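Local coordinates for Alpha/beta hydrolase (Streptomyces albidoflavus, PDB 6KSU), which probably catalyses the macrolactamization of non-ribosomal peptides by heterochiral coupling, as a cyclase of the penicillin-binding-protein type, at residues T406-A409 with A410-F414; A288-A291 with M292-V296; G191-W194 with W195-M198. All blocks are in the same frame, centred on the assembly; numbering follows the deposited sequence.

Interaction 1. Residues T406-A409 with A410-F414; sequences THDA and AGDLF
The Phe414 ring receives the carboxylate of Asp408 at its edge, near the ring plane, where OD2 lies 3.4 Å from CE2 of Phe414. The acidic oxygen sits against the rim of C-H bonds and does not stack on a face; the carboxylate and ring planes are 62° apart. Thr406 adds to the same side of the hairpin, with its OG1 lying 3.6 Å from CB of Phe414, and Asp422 and Arg424 of the next strand also touch the Phe414 side chain. The other carboxylate oxygen of Asp408 turns back to the chain. With CG held between the backbone N and the carbonyl carbon (chi1 62°), OD1 accepts the Asp412 N-H, met nearly along the C-O axis at 2.8 Å between Asp412 N and Asp408 OD1. One carboxylate thus joins the turn to the aromatic ring. Backbone bonds lock the loop: Gly411 N reaches Asp408 O at 2.9 Å, while Asp412 O accepts Asp408 N and also takes a CA-H contact from His407. Away from the turn, Thr406 and Phe414 form an antiparallel hydrogen-bonded pair, each N-H bonded to the other's carbonyl oxygen. On the opposite face, CB of His407 touches CD2 of Leu413 at 4.2 Å, and the buried leucine packs on Leu425, Leu427, Pro388 and Leu393. Asp412 OD1 stands 4.5 Å from Asp408 OD2, like charges that a long, weak ion pair of Asp412 with Arg424 may partly offset. Gly411, the last residue of the type I turn that starts at Asp408, has left-handed backbone angles (phi 80°), as expected of the G1 bulge position in a 3:5 hairpin, here joining two strands of the antiparallel barrel.

Interaction 2. Residues A288-A291 with M292-V296; sequences AVLA and MRTCV
The carbonyl oxygen of Leu290 is gripped by three donors, two from Thr294, just past the helix end, and one from Arg293, its last residue. The Thr294 hydroxyl gives the shortest bond, 2.5 Å from OG1 to Leu290 O, approaching from above the carbonyl plane. The N-H groups of Thr294 and Arg293 add weak bonds to the same oxygen. OG1 is set beside its own backbone N (chi1 -57°), which turns the hydroxyl back onto the preceding helical turn, 3.8 Å from CG of Leu290. Thr294 N also bonds Ala291 O at 3.1 Å, a shorter-range link made as the chain leaves helical geometry. A straighter helical bond precedes these, Met292 N to Ala288 O at 2.9 Å, and the Met292 side chain leads away to Ala90 and Met94 of helix 85-98. The Arg293 chain bends at its third torsion and brings NH1 to 3.3 Å from CG1 of Val289, while Val289 O lies over one face of the guanidinium. NH1 also gives a weak hydrogen bond to His271 O. A side-chain hydroxyl thus satisfies Leu290 O at the end of helix 286-293, where the backbone N-H groups offer it only weak bonds.

Interaction 3. Residues G191-W194 with W195-M198; sequences GMDW and WTAM
The chain runs from an extended loop at Met192 into the first turn of helix 194-206, with Asp193 at the N-cap position. Helical bonds begin at once: Ala197 N reaches Asp193 O at 2.9 Å, and Met198 N bonds Trp194 O in the same i to i+4 pattern. The Asp193 carboxylate closes the helix start with both oxygens. OD1 accepts the Thr196 N-H at 2.8 Å from above the carboxylate plane, the capping bond, whereas OD2 takes the Thr196 hydroxyl, OG1, at 2.7 Å on its syn side but tilted out of the carboxylate plane. Asp193 carries CG between its backbone N and its carbonyl carbon (chi1 68°), which brings the carboxylate to the N-H groups of the first helical turn. The negative charge at this end would probably interact favourably with the positive end of the helix dipole, and Arg217, which touches the aspartate and gives Thr196 OG1 a weak hydrogen bond, would probably balance it. The Met192 side chain crosses that of Thr196 at about a right angle, SD 3.9 Å from Thr196 CG2 and CE against CB of Ala197. Toward the protein interior, Trp194 and Trp195 form a T-shaped pair: the edge of the Trp194 six-membered ring points at the five-membered ring of Trp195, with planes 77° apart and Trp194 CE3 at 3.6 Å from Trp195 CD2. Both indole nitrogens have partners beyond this turn, Trp195 NE1 on His214 O and Trp194 NE1 on Thr89 OG1. Ala252 and Ala253 of helix 252-255 touch Trp194, and Leu88 and Leu92 of helix 85-98 meet Met198. The Met198 side chain runs alongside the Trp194 indole, with CB over one ring face and its terminal methyl CE 3.7 Å from Trp194 NE1.

How the interactions relate
Along the chain the order is interaction 3, interaction 2, then interaction 1. Interactions 3 and 2 lie in the beta-lactamase-family part, with centres about 23 Å apart and nearest atoms about 10 Å apart; one is the start of helix 194-206, the other the end of helix 286-293, and both pack on helix 85-98, which follows Ser83 and carries Lys86 of a probable SxxK motif, as in serine beta-lactamases and penicillin-binding proteins. Interaction 1 sits on the separate eight-stranded antiparallel barrel, its centre about 44 Å from interaction 2 and about 52 Å from interaction 3, across the centre of the chain. The helical contacts thus share one helix, whereas the hairpin links strands 401-407 and 413-417 at the surface.

Interaction 1. Residues T406-A409 with A410-F414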
loop_
_atom_site.group_PDB
_atom_site.type_symbol
_atom_site.label_atom_id
_atom_site.label_comp_id
_atom_site.label_asym_id
_atom_site.label_seq_id
_atom_site.Cartn_x
_atom_site.Cartn_y
_atom_site.Cartn_z
ATOM N N THR A 406 -21.573 18.205 10.371
ATOM C CA THR A 406 -22.589 18.857 11.168
ATOM C C THR A 406 -22.476 20.357 10.986
ATOM O O THR A 406 -21.657 20.855 10.211
ATOM C CB THR A 406 -22.452 18.486 12.647
ATOM O OG1 THR A 406 -21.292 19.136 13.194
ATOM C CG2 THR A 406 -22.332 16.978 12.808
ATOM N N HIS A 407 -23.323 21.072 11.717
ATOM C CA HIS A 407 -23.217 22.513 11.820
ATOM C C HIS A 407 -23.603 22.926 13.227
ATOM O O HIS A 407 -24.229 22.168 13.970
ATOM C CB HIS A 407 -24.074 23.258 10.782
ATOM C CG HIS A 407 -25.540 22.942 10.832
ATOM N ND1 HIS A 407 -26.032 21.668 11.021
ATOM C CD2 HIS A 407 -26.621 23.738 10.660
ATOM C CE1 HIS A 407 -27.354 21.695 10.981
ATOM N NE2 HIS A 407 -27.736 22.941 10.764
ATOM N N ASP A 408 -23.191 24.124 13.597
ATOM C CA ASP A 408 -23.561 24.683 14.883
ATOM C C ASP A 408 -24.694 25.692 14.687
ATOM O O ASP A 408 -25.197 25.893 13.578
ATOM C CB ASP A 408 -22.343 25.304 15.573
ATOM C CG ASP A 408 -21.739 26.447 14.790
ATOM O OD1 ASP A 408 -22.249 26.778 13.703
ATOM O OD2 ASP A 408 -20.729 27.016 15.261
ATOM N N ALA A 409 -25.090 26.341 15.784
ATOM C CA ALA A 409 -26.196 27.296 15.730
ATOM C C ALA A 409 -25.868 28.506 14.865
ATOM O O ALA A 409 -26.768 29.085 14.257
ATOM C CB ALA A 409 -26.577 27.725 17.139
ATOM N N ALA A 410 -24.598 28.902 14.784
ATOM C CA ALA A 410 -24.201 29.958 13.861
ATOM C C ALA A 410 -24.256 29.532 12.390
ATOM O O ALA A 410 -24.012 30.370 11.513
ATOM C CB ALA A 410 -22.789 30.443 14.209
ATOM N N GLY A 411 -24.544 28.261 12.095
ATOM C CA GLY A 411 -24.525 27.758 10.732
ATOM C C GLY A 411 -23.162 27.416 10.143
ATOM O O GLY A 411 -23.052 27.282 8.917
ATOM N N ASP A 412 -22.125 27.257 10.959
ATOM C CA ASP A 412 -20.805 26.888 10.461
ATOM C C ASP A 412 -20.642 25.364 10.399
ATOM O O ASP A 412 -21.174 24.628 11.231
ATOM C CB ASP A 412 -19.712 27.497 11.346
ATOM C CG ASP A 412 -19.488 28.980 11.072
ATOM O OD1 ASP A 412 -19.056 29.697 12.003
ATOM O OD2 ASP A 412 -19.737 29.418 9.924
ATOM N N LEU A 413 -19.888 24.899 9.404
ATOM C CA LEU A 413 -19.717 23.462 9.180
ATOM C C LEU A 413 -18.598 22.842 10.025
ATOM O O LEU A 413 -17.488 23.383 10.124
ATOM C CB LEU A 413 -19.434 23.187 7.701
ATOM C CG LEU A 413 -20.602 23.404 6.743
ATOM C CD1 LEU A 413 -20.248 22.875 5.362
ATOM C CD2 LEU A 413 -21.848 22.734 7.293
ATOM N N PHE A 414 -18.888 21.675 10.600
ATOM C CA PHE A 414 -17.912 20.910 11.358
ATOM C C PHE A 414 -17.859 19.466 10.881
ATOM O O PHE A 414 -18.794 18.943 10.274
ATOM C CB PHE A 414 -18.210 20.952 12.862
ATOM C CG PHE A 414 -18.028 22.305 13.448
ATOM C CD1 PHE A 414 -16.841 22.644 14.090
ATOM C CD2 PHE A 414 -19.021 23.266 13.302
ATOM C CE1 PHE A 414 -16.647 23.931 14.616
ATOM C CE2 PHE A 414 -18.849 24.546 13.819
ATOM C CZ PHE A 414 -17.656 24.880 14.488
#

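Interaction 2. Residues A288-A291 with M292-V296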
loop_
_atom_site.group_PDB
_atom_site.type_symbol
_atom_site.label_atom_id
_atom_site.label_comp_id
_atom_site.label_asym_id
_atom_site.label_seq_id
_atom_site.Cartn_x
_atom_site.Cartn_y
_atom_site.Cartn_z
ATOM N N ALA A 288 1.226 -8.242 -18.940
ATOM C CA ALA A 288 0.803 -8.103 -17.549
ATOM C C ALA A 288 1.502 -6.924 -16.871
ATOM O O ALA A 288 0.860 -6.127 -16.176
ATOM C CB ALA A 288 1.065 -9.406 -16.799
ATOM N N VAL A 289 2.812 -6.792 -17.081
ATOM C CA VAL A 289 3.568 -5.658 -16.551
ATOM C C VAL A 289 2.903 -4.340 -16.936
ATOM O O VAL A 289 2.754 -3.426 -16.108
ATOM C CB VAL A 289 5.023 -5.716 -17.057
ATOM C CG1 VAL A 289 5.669 -4.373 -16.971
ATOM C CG2 VAL A 289 5.810 -6.693 -16.251
ATOM N N LEU A 290 2.522 -4.217 -18.209
ATOM C CA LEU A 290 1.916 -2.979 -18.687
ATOM C C LEU A 290 0.548 -2.762 -18.059
ATOM O O LEU A 290 0.188 -1.632 -17.711
ATOM C CB LEU A 290 1.816 -2.994 -20.214
ATOM C CG LEU A 290 1.171 -1.747 -20.824
ATOM C CD1 LEU A 290 1.964 -0.485 -20.503
ATOM C CD2 LEU A 290 0.962 -1.905 -22.332
ATOM N N ALA A 291 -0.205 -3.841 -17.861
ATOM C CA ALA A 291 -1.507 -3.739 -17.203
ATOM C C ALA A 291 -1.383 -3.272 -15.745
ATOM O O ALA A 291 -2.133 -2.383 -15.301
ATOM C CB ALA A 291 -2.213 -5.086 -17.287
ATOM N N MET A 292 -0.446 -3.862 -14.983
ATOM C CA MET A 292 -0.217 -3.442 -13.596
ATOM C C MET A 292 0.102 -1.961 -13.501
ATOM O O MET A 292 -0.272 -1.301 -12.521
ATOM C CB MET A 292 0.920 -4.259 -12.985
ATOM C CG MET A 292 0.542 -5.701 -12.871
ATOM S SD MET A 292 1.656 -6.655 -11.866
ATOM C CE MET A 292 1.587 -5.712 -10.323
ATOM N N ARG A 293 0.781 -1.440 -14.520
ATOM C CA ARG A 293 1.194 -0.052 -14.628
ATOM C C ARG A 293 0.101 0.864 -15.184
ATOM O O ARG A 293 0.165 2.079 -14.978
ATOM C CB ARG A 293 2.419 0.009 -15.545
ATOM C CG ARG A 293 3.179 1.282 -15.514
ATOM C CD ARG A 293 4.628 1.068 -15.903
ATOM N NE ARG A 293 4.904 0.738 -17.306
ATOM C CZ ARG A 293 5.689 -0.265 -17.704
ATOM N NH1 ARG A 293 6.252 -1.082 -16.822
ATOM N NH2 ARG A 293 5.898 -0.467 -18.992
ATOM N N THR A 294 -0.876 0.332 -15.914
ATOM C CA THR A 294 -1.852 1.189 -16.594
ATOM C C THR A 294 -2.943 1.627 -15.616
ATOM O O THR A 294 -3.700 0.797 -15.104
ATOM C CB THR A 294 -2.461 0.477 -17.802
ATOM O OG1 THR A 294 -1.412 0.083 -18.685
ATOM C CG2 THR A 294 -3.425 1.407 -18.557
ATOM N N CYS A 295 -3.019 2.925 -15.354
ATOM C CA CYS A 295 -3.930 3.412 -14.333
ATOM C C CYS A 295 -5.379 3.392 -14.822
ATOM O O CYS A 295 -5.665 3.500 -16.019
ATOM C CB CYS A 295 -3.539 4.822 -13.896
ATOM S SG CYS A 295 -1.927 4.851 -13.028
ATOM N N VAL A 296 -6.286 3.189 -13.877
ATOM C CA VAL A 296 -7.724 3.244 -14.154
ATOM C C VAL A 296 -8.117 4.685 -14.453
ATOM O O VAL A 296 -7.837 5.574 -13.634
ATOM C CB VAL A 296 -8.513 2.712 -12.960
ATOM C CG1 VAL A 296 -10.024 2.917 -13.189
ATOM C CG2 VAL A 296 -8.202 1.271 -12.720
#

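Interaction 3. Residues G191-W194 with W195-M198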
loop_
_atom_site.group_PDB
_atom_site.type_symbol
_atom_site.label_atom_id
_atom_site.label_comp_id
_atom_site.label_asym_id
_atom_site.label_seq_id
_atom_site.Cartn_x
_atom_site.Cartn_y
_atom_site.Cartn_z
ATOM N N GLY A 191 -5.556 -24.430 -7.112
ATOM C CA GLY A 191 -6.240 -25.152 -6.064
ATOM C C GLY A 191 -5.466 -25.041 -4.773
ATOM O O GLY A 191 -5.630 -25.868 -3.874
ATOM N N MET A 192 -4.610 -24.030 -4.662
ATOM C CA MET A 192 -3.780 -23.871 -3.477
ATOM C C MET A 192 -4.153 -22.619 -2.698
ATOM O O MET A 192 -4.586 -21.611 -3.266
ATOM C CB MET A 192 -2.292 -23.796 -3.827
ATOM C CG MET A 192 -1.858 -24.681 -4.940
ATOM S SD MET A 192 -0.285 -24.062 -5.532
ATOM C CE MET A 192 -0.809 -23.150 -6.967
ATOM N N ASP A 193 -3.939 -22.685 -1.386
ATOM C CA ASP A 193 -4.104 -21.514 -0.540
ATOM C C ASP A 193 -3.122 -20.411 -0.950
ATOM O O ASP A 193 -2.127 -20.649 -1.653
ATOM C CB ASP A 193 -3.911 -21.894 0.922
ATOM C CG ASP A 193 -2.474 -22.283 1.241
ATOM O OD1 ASP A 193 -1.635 -21.369 1.407
ATOM O OD2 ASP A 193 -2.179 -23.497 1.333
ATOM N N TRP A 194 -3.413 -19.186 -0.498
ATOM C CA TRP A 194 -2.620 -18.033 -0.925
ATOM C C TRP A 194 -1.139 -18.196 -0.583
ATOM O O TRP A 194 -0.276 -17.861 -1.398
ATOM C CB TRP A 194 -3.163 -16.735 -0.304
ATOM C CG TRP A 194 -2.249 -15.567 -0.541
ATOM C CD1 TRP A 194 -2.210 -14.776 -1.648
ATOM C CD2 TRP A 194 -1.225 -15.068 0.347
ATOM N NE1 TRP A 194 -1.232 -13.800 -1.508
ATOM C CE2 TRP A 194 -0.618 -13.961 -0.293
ATOM C CE3 TRP A 194 -0.782 -15.439 1.625
ATOM C CZ2 TRP A 194 0.419 -13.241 0.284
ATOM C CZ3 TRP A 194 0.252 -14.728 2.201
ATOM C CH2 TRP A 194 0.838 -13.628 1.536
ATOM N N TRP A 195 -0.824 -18.687 0.622
ATOM C CA TRP A 195 0.578 -18.901 0.998
ATOM C C TRP A 195 1.273 -19.860 0.034
ATOM O O TRP A 195 2.337 -19.545 -0.523
ATOM C CB TRP A 195 0.679 -19.455 2.420
ATOM C CG TRP A 195 0.335 -18.507 3.526
ATOM C CD1 TRP A 195 1.211 -17.836 4.328
ATOM C CD2 TRP A 195 -0.980 -18.164 3.993
ATOM N NE1 TRP A 195 0.526 -17.079 5.247
ATOM C CE2 TRP A 195 -0.818 -17.260 5.064
ATOM C CE3 TRP A 195 -2.273 -18.519 3.600
ATOM C CZ2 TRP A 195 -1.898 -16.722 5.758
ATOM C CZ3 TRP A 195 -3.353 -17.975 4.288
ATOM C CH2 TRP A 195 -3.155 -17.082 5.353
ATOM N N THR A 196 0.690 -21.048 -0.160
ATOM C CA THR A 196 1.318 -22.051 -1.007
ATOM C C THR A 196 1.509 -21.517 -2.419
ATOM O O THR A 196 2.575 -21.688 -3.018
ATOM C CB THR A 196 0.478 -23.329 -1.017
ATOM O OG1 THR A 196 0.327 -23.808 0.324
ATOM C CG2 THR A 196 1.125 -24.408 -1.871
ATOM N N ALA A 197 0.497 -20.839 -2.953
ATOM C CA ALA A 197 0.580 -20.324 -4.313
ATOM C C ALA A 197 1.590 -19.187 -4.410
ATOM O O ALA A 197 2.381 -19.135 -5.362
ATOM C CB ALA A 197 -0.806 -19.865 -4.771
ATOM N N MET A 198 1.574 -18.259 -3.439
ATOM C CA MET A 198 2.580 -17.202 -3.414
ATOM C C MET A 198 3.991 -17.791 -3.410
ATOM O O MET A 198 4.867 -17.365 -4.177
ATOM C CB MET A 198 2.350 -16.309 -2.186
ATOM C CG MET A 198 3.324 -15.173 -2.004
ATOM S SD MET A 198 3.415 -14.031 -3.403
ATOM C CE MET A 198 1.931 -13.047 -3.228
#